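Local coordinates for protein epsin 1 (Danio rerio, PDB 5LP0) that probably binds membranes rich in phosphatidylinositol 4,5-bisphosphate through its ENTH domain and helps bend them into clathrin-coated invaginations during endocytosis, at residues I31-M45 and Y71-C84. Sequence-based numbering, arbitrary orientation.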
loop_
_atom_site.group_PDB
_atom_site.type_symbol
_atom_site.label_atom_id
_atom_site.label_comp_id
_atom_site.label_asym_id
_atom_site.label_seq_id
_atom_site.Cartn_x
_atom_site.Cartn_y
_atom_site.Cartn_z
ATOM N N ILE A 31 -10.267 -4.629 -0.461
ATOM C CA ILE A 31 -9.878 -3.251 -0.176
ATOM C C ILE A 31 -9.977 -2.417 -1.472
ATOM O O ILE A 31 -10.491 -1.299 -1.452
ATOM C CB ILE A 31 -8.480 -3.176 0.468
ATOM C CG1 ILE A 31 -8.472 -3.950 1.805
ATOM C CG2 ILE A 31 -8.079 -1.729 0.712
ATOM C CD1 ILE A 31 -7.093 -4.199 2.361
ATOM N N ALA A 32 -9.557 -2.986 -2.608
ATOM C CA ALA A 32 -9.642 -2.279 -3.873
ATOM C C ALA A 32 -11.098 -1.939 -4.203
ATOM O O ALA A 32 -11.380 -0.818 -4.602
ATOM C CB ALA A 32 -9.033 -3.098 -4.999
ATOM N N ASP A 33 -12.032 -2.881 -4.033
ATOM C CA ASP A 33 -13.435 -2.562 -4.274
ATOM C C ASP A 33 -13.910 -1.433 -3.353
ATOM O O ASP A 33 -14.635 -0.545 -3.788
ATOM C CB ASP A 33 -14.332 -3.785 -4.055
ATOM C CG ASP A 33 -14.252 -4.784 -5.185
ATOM O OD1 ASP A 33 -13.949 -4.379 -6.331
ATOM O OD2 ASP A 33 -14.492 -5.977 -4.919
ATOM N N LEU A 34 -13.481 -1.469 -2.084
ATOM C CA LEU A 34 -13.873 -0.437 -1.123
ATOM C C LEU A 34 -13.329 0.948 -1.479
ATOM O O LEU A 34 -13.884 1.959 -1.054
ATOM C CB LEU A 34 -13.477 -0.822 0.309
ATOM C CG LEU A 34 -14.331 -1.939 0.926
ATOM C CD1 LEU A 34 -13.680 -2.471 2.177
ATOM C CD2 LEU A 34 -15.748 -1.452 1.236
ATOM N N THR A 35 -12.225 1.022 -2.217
ATOM C CA THR A 35 -11.737 2.359 -2.616
ATOM C C THR A 35 -12.688 3.155 -3.513
ATOM O O THR A 35 -12.514 4.366 -3.653
ATOM C CB THR A 35 -10.342 2.348 -3.292
ATOM O OG1 THR A 35 -10.408 1.671 -4.555
ATOM C CG2 THR A 35 -9.287 1.704 -2.363
ATOM N N TYR A 36 -13.674 2.486 -4.115
ATOM C CA TYR A 36 -14.718 3.178 -4.870
ATOM C C TYR A 36 -15.818 3.716 -3.973
ATOM O O TYR A 36 -16.720 4.371 -4.455
ATOM C CB TYR A 36 -15.329 2.256 -5.925
ATOM C CG TYR A 36 -14.375 1.860 -7.010
ATOM C CD1 TYR A 36 -13.584 0.727 -6.893
ATOM C CD2 TYR A 36 -14.273 2.623 -8.151
ATOM C CE1 TYR A 36 -12.707 0.368 -7.917
ATOM C CE2 TYR A 36 -13.423 2.280 -9.165
ATOM C CZ TYR A 36 -12.660 1.166 -9.048
ATOM O OH TYR A 36 -11.830 0.901 -10.097
ATOM N N ASN A 37 -15.769 3.404 -2.691
ATOM C CA ASN A 37 -16.735 3.893 -1.711
ATOM C C ASN A 37 -16.080 5.088 -1.021
ATOM O O ASN A 37 -15.047 4.937 -0.356
ATOM C CB ASN A 37 -17.029 2.754 -0.731
ATOM C CG ASN A 37 -17.969 3.138 0.387
ATOM O OD1 ASN A 37 -17.778 4.136 1.082
ATOM N ND2 ASN A 37 -18.979 2.305 0.593
ATOM N N VAL A 38 -16.594 6.284 -1.233
ATOM C CA VAL A 38 -15.873 7.494 -0.842
ATOM C C VAL A 38 -15.550 7.542 0.680
ATOM O O VAL A 38 -14.449 7.941 1.113
ATOM C CB VAL A 38 -16.630 8.763 -1.326
ATOM C CG1 VAL A 38 -17.921 8.944 -0.553
ATOM C CG2 VAL A 38 -15.756 9.974 -1.191
ATOM N N VAL A 39 -16.496 7.082 1.492
ATOM C CA VAL A 39 -16.284 7.007 2.936
ATOM C C VAL A 39 -15.153 6.013 3.293
ATOM O O VAL A 39 -14.192 6.329 4.042
ATOM C CB VAL A 39 -17.600 6.654 3.677
ATOM C CG1 VAL A 39 -17.333 6.436 5.155
ATOM C CG2 VAL A 39 -18.637 7.758 3.474
ATOM N N ALA A 40 -15.261 4.818 2.722
ATOM C CA ALA A 40 -14.238 3.789 2.934
ATOM C C ALA A 40 -12.891 4.224 2.383
ATOM O O ALA A 40 -11.865 3.941 3.014
ATOM C CB ALA A 40 -14.654 2.469 2.329
ATOM N N PHE A 41 -12.864 4.928 1.265
ATOM C CA PHE A 41 -11.621 5.387 0.645
ATOM C C PHE A 41 -10.843 6.207 1.655
ATOM O O PHE A 41 -9.638 6.020 1.815
ATOM C CB PHE A 41 -11.928 6.232 -0.580
ATOM C CG PHE A 41 -10.729 6.902 -1.180
ATOM C CD1 PHE A 41 -10.008 6.301 -2.207
ATOM C CD2 PHE A 41 -10.343 8.148 -0.743
ATOM C CE1 PHE A 41 -8.910 6.937 -2.776
ATOM C CE2 PHE A 41 -9.238 8.783 -1.291
ATOM C CZ PHE A 41 -8.503 8.177 -2.290
ATOM N N SER A 42 -11.504 7.159 2.309
ATOM C CA SER A 42 -10.796 7.952 3.300
ATOM C C SER A 42 -10.222 7.114 4.445
ATOM O O SER A 42 -9.084 7.371 4.902
ATOM C CB SER A 42 -11.673 9.052 3.840
ATOM O OG SER A 42 -11.733 10.079 2.885
ATOM N N GLU A 43 -11.018 6.171 4.946
ATOM C CA GLU A 43 -10.540 5.271 6.016
ATOM C C GLU A 43 -9.317 4.455 5.567
ATOM O O GLU A 43 -8.330 4.280 6.321
ATOM C CB GLU A 43 -11.669 4.338 6.477
ATOM C CG GLU A 43 -12.850 5.052 7.145
ATOM C CD GLU A 43 -14.117 4.188 7.232
ATOM O OE1 GLU A 43 -14.207 3.150 6.534
ATOM O OE2 GLU A 43 -15.032 4.548 8.017
ATOM N N ILE A 44 -9.342 3.990 4.321
ATOM C CA ILE A 44 -8.323 3.084 3.796
ATOM C C ILE A 44 -7.045 3.879 3.641
ATOM O O ILE A 44 -5.999 3.498 4.150
ATOM C CB ILE A 44 -8.769 2.495 2.444
ATOM C CG1 ILE A 44 -9.823 1.431 2.688
ATOM C CG2 ILE A 44 -7.557 1.900 1.648
ATOM C CD1 ILE A 44 -10.622 1.061 1.454
ATOM N N MET A 45 -7.124 5.020 3.006
ATOM C CA MET A 45 -5.942 5.774 2.679
ATOM C C MET A 45 -5.294 6.289 3.950
ATOM O O MET A 45 -4.064 6.250 4.081
ATOM C CB MET A 45 -6.274 6.915 1.737
ATOM C CG MET A 45 -6.690 6.414 0.363
ATOM S SD MET A 45 -5.491 5.416 -0.569
ATOM C CE MET A 45 -4.301 6.677 -1.049
ATOM N N TYR A 71 -0.954 -2.261 -5.200
ATOM C CA TYR A 71 -2.125 -3.002 -5.655
ATOM C C TYR A 71 -3.333 -2.069 -5.826
ATOM O O TYR A 71 -4.079 -2.172 -6.800
ATOM C CB TYR A 71 -2.455 -4.110 -4.660
ATOM C CG TYR A 71 -3.607 -4.989 -5.098
ATOM C CD1 TYR A 71 -3.375 -6.139 -5.807
ATOM C CD2 TYR A 71 -4.918 -4.659 -4.799
ATOM C CE1 TYR A 71 -4.405 -6.959 -6.189
ATOM C CE2 TYR A 71 -5.971 -5.464 -5.206
ATOM C CZ TYR A 71 -5.705 -6.606 -5.911
ATOM O OH TYR A 71 -6.727 -7.424 -6.320
ATOM N N LEU A 72 -3.543 -1.146 -4.892
ATOM C CA LEU A 72 -4.676 -0.225 -4.971
ATOM C C LEU A 72 -4.514 0.816 -6.077
ATOM O O LEU A 72 -5.481 1.211 -6.734
ATOM C CB LEU A 72 -4.843 0.462 -3.621
ATOM C CG LEU A 72 -5.170 -0.416 -2.418
ATOM C CD1 LEU A 72 -5.327 0.456 -1.162
ATOM C CD2 LEU A 72 -6.426 -1.270 -2.641
ATOM N N ILE A 73 -3.294 1.273 -6.299
ATOM C CA ILE A 73 -2.997 2.172 -7.408
ATOM C C ILE A 73 -3.389 1.519 -8.736
ATOM O O ILE A 73 -3.996 2.174 -9.599
ATOM C CB ILE A 73 -1.491 2.523 -7.432
ATOM C CG1 ILE A 73 -1.159 3.541 -6.332
ATOM C CG2 ILE A 73 -1.052 3.035 -8.797
ATOM C CD1 ILE A 73 0.330 3.559 -5.940
ATOM N N LYS A 74 -3.083 0.239 -8.885
ATOM C CA LYS A 74 -3.297 -0.468 -10.153
ATOM C C LYS A 74 -4.701 -1.050 -10.297
ATOM O O LYS A 74 -5.195 -1.212 -11.412
ATOM C CB LYS A 74 -2.281 -1.596 -10.289
ATOM C CG LYS A 74 -0.844 -1.141 -10.427
ATOM C CD LYS A 74 0.085 -2.330 -10.506
ATOM C CE LYS A 74 1.507 -1.860 -10.632
ATOM N NZ LYS A 74 2.460 -3.007 -10.775
ATOM N N THR A 75 -5.362 -1.339 -9.183
ATOM C CA THR A 75 -6.579 -2.153 -9.193
ATOM C C THR A 75 -7.820 -1.441 -8.625
ATOM O O THR A 75 -8.958 -1.874 -8.861
ATOM C CB THR A 75 -6.361 -3.437 -8.372
ATOM O OG1 THR A 75 -5.006 -3.906 -8.547
ATOM C CG2 THR A 75 -7.311 -4.498 -8.814
ATOM N N GLY A 76 -7.590 -0.374 -7.863
ATOM C CA GLY A 76 -8.646 0.346 -7.183
ATOM C C GLY A 76 -9.107 1.565 -7.962
ATOM O O GLY A 76 -8.782 1.737 -9.138
ATOM N N SER A 77 -9.881 2.415 -7.300
ATOM C CA SER A 77 -10.299 3.695 -7.866
ATOM C C SER A 77 -9.097 4.526 -8.313
ATOM O O SER A 77 -8.036 4.496 -7.683
ATOM C CB SER A 77 -11.079 4.479 -6.811
ATOM O OG SER A 77 -11.291 5.816 -7.227
ATOM N N GLU A 78 -9.250 5.258 -9.411
ATOM C CA GLU A 78 -8.188 6.121 -9.889
ATOM C C GLU A 78 -7.870 7.243 -8.899
ATOM O O GLU A 78 -6.819 7.866 -8.992
ATOM C CB GLU A 78 -8.506 6.641 -11.303
ATOM C CG GLU A 78 -8.491 5.513 -12.347
ATOM C CD GLU A 78 -8.584 5.983 -13.789
ATOM O OE1 GLU A 78 -9.046 7.118 -14.050
ATOM O OE2 GLU A 78 -8.181 5.201 -14.664
ATOM N N ARG A 79 -8.763 7.458 -7.928
ATOM C CA ARG A 79 -8.513 8.411 -6.847
ATOM C C ARG A 79 -7.332 7.985 -5.989
ATOM O O ARG A 79 -6.712 8.820 -5.351
ATOM C CB ARG A 79 -9.743 8.559 -5.945
ATOM C CG ARG A 79 -10.968 9.193 -6.614
ATOM C CD ARG A 79 -12.094 9.529 -5.601
ATOM N NE ARG A 79 -11.655 10.560 -4.657
ATOM C CZ ARG A 79 -11.867 10.528 -3.342
ATOM N NH1 ARG A 79 -12.531 9.525 -2.784
ATOM N NH2 ARG A 79 -11.413 11.511 -2.575
ATOM N N VAL A 80 -7.042 6.691 -5.959
ATOM C CA VAL A 80 -5.895 6.196 -5.191
ATOM C C VAL A 80 -4.589 6.765 -5.759
ATOM O O VAL A 80 -3.803 7.404 -5.035
ATOM C CB VAL A 80 -5.825 4.654 -5.163
ATOM C CG1 VAL A 80 -4.546 4.199 -4.403
ATOM C CG2 VAL A 80 -7.068 4.053 -4.501
ATOM N N ALA A 81 -4.353 6.540 -7.053
ATOM C CA ALA A 81 -3.124 7.015 -7.691
ATOM C C ALA A 81 -3.036 8.538 -7.600
ATOM O O ALA A 81 -1.969 9.113 -7.411
ATOM C CB ALA A 81 -3.047 6.535 -9.151
ATOM N N GLN A 82 -4.169 9.207 -7.747
ATOM C CA GLN A 82 -4.176 10.649 -7.664
ATOM C C GLN A 82 -3.723 11.122 -6.297
ATOM O O GLN A 82 -2.903 12.040 -6.202
ATOM C CB GLN A 82 -5.583 11.194 -7.927
ATOM C CG GLN A 82 -5.595 12.661 -8.329
ATOM C CD GLN A 82 -5.428 13.630 -7.167
ATOM O OE1 GLN A 82 -5.647 13.283 -5.995
ATOM N NE2 GLN A 82 -5.049 14.876 -7.495
ATOM N N GLN A 83 -4.248 10.514 -5.233
ATOM C CA GLN A 83 -3.856 10.943 -3.899
ATOM C C GLN A 83 -2.382 10.587 -3.642
ATOM O O GLN A 83 -1.649 11.353 -2.988
ATOM C CB GLN A 83 -4.772 10.373 -2.811
ATOM C CG GLN A 83 -4.357 10.858 -1.433
ATOM C CD GLN A 83 -5.290 10.475 -0.316
ATOM O OE1 GLN A 83 -4.894 9.839 0.668
ATOM N NE2 GLN A 83 -6.515 10.889 -0.426
ATOM N N CYS A 84 -1.922 9.477 -4.202
ATOM C CA CYS A 84 -0.533 9.077 -3.993
ATOM C C CYS A 84 0.428 10.067 -4.658
ATOM O O CYS A 84 1.459 10.421 -4.093
ATOM C CB CYS A 84 -0.280 7.688 -4.535
ATOM S SG CYS A 84 -0.952 6.382 -3.533
HETATM O O HOH W 1 -13.545 6.989 -3.655
HETATM O O HOH W 2 -13.113 10.198 0.399
#
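Thr35 OG1 accepts a nearly straight hydrogen bond from Ser77 N (2.9 Å, 169°) and donates to Ala32 O on a lone pair in the carbonyl plane. The first bond joins the turn between helices 25-34 and 38-51 to the bend between helices 59-75 and 78-86, where Ser77 OG caps Arg79 N; the second, local one fixes the hydroxyl's rotation. Beside them Ser77 CB makes a CH-pi contact 4.0 Å from the Tyr36 ring centroid.

The tight side is apolar. Leu72 CD2 presses against Ala32 CA at 3.6 Å and also meets Ile31 CG2, Leu72 CD1 reaches Ile44 CG2, and Val80 CG2 touches both Thr35 CG2 and Phe41 CE1. With CG anti to the backbone N (chi1 172°), the Phe41 ring extends to helix 78-86, sandwiched between Met45 CG and the Arg79 guanidinium.

At the rim Arg79 CZ lies 4.1 Å from the centroid of the Phe41 ring, a close cation-pi contact; the exposed Arg79 side is polar, water linking NH1 to Thr35 O. Gln83 NE2 meets the Phe41 edge, while its OE1 is bonded to Trp49.

Helix 8-15 packs on Ile31 and Ile44, and helix 125-139 flanks the bend, Arg132 binding Gly76 O, within this all-helical ENTH fold.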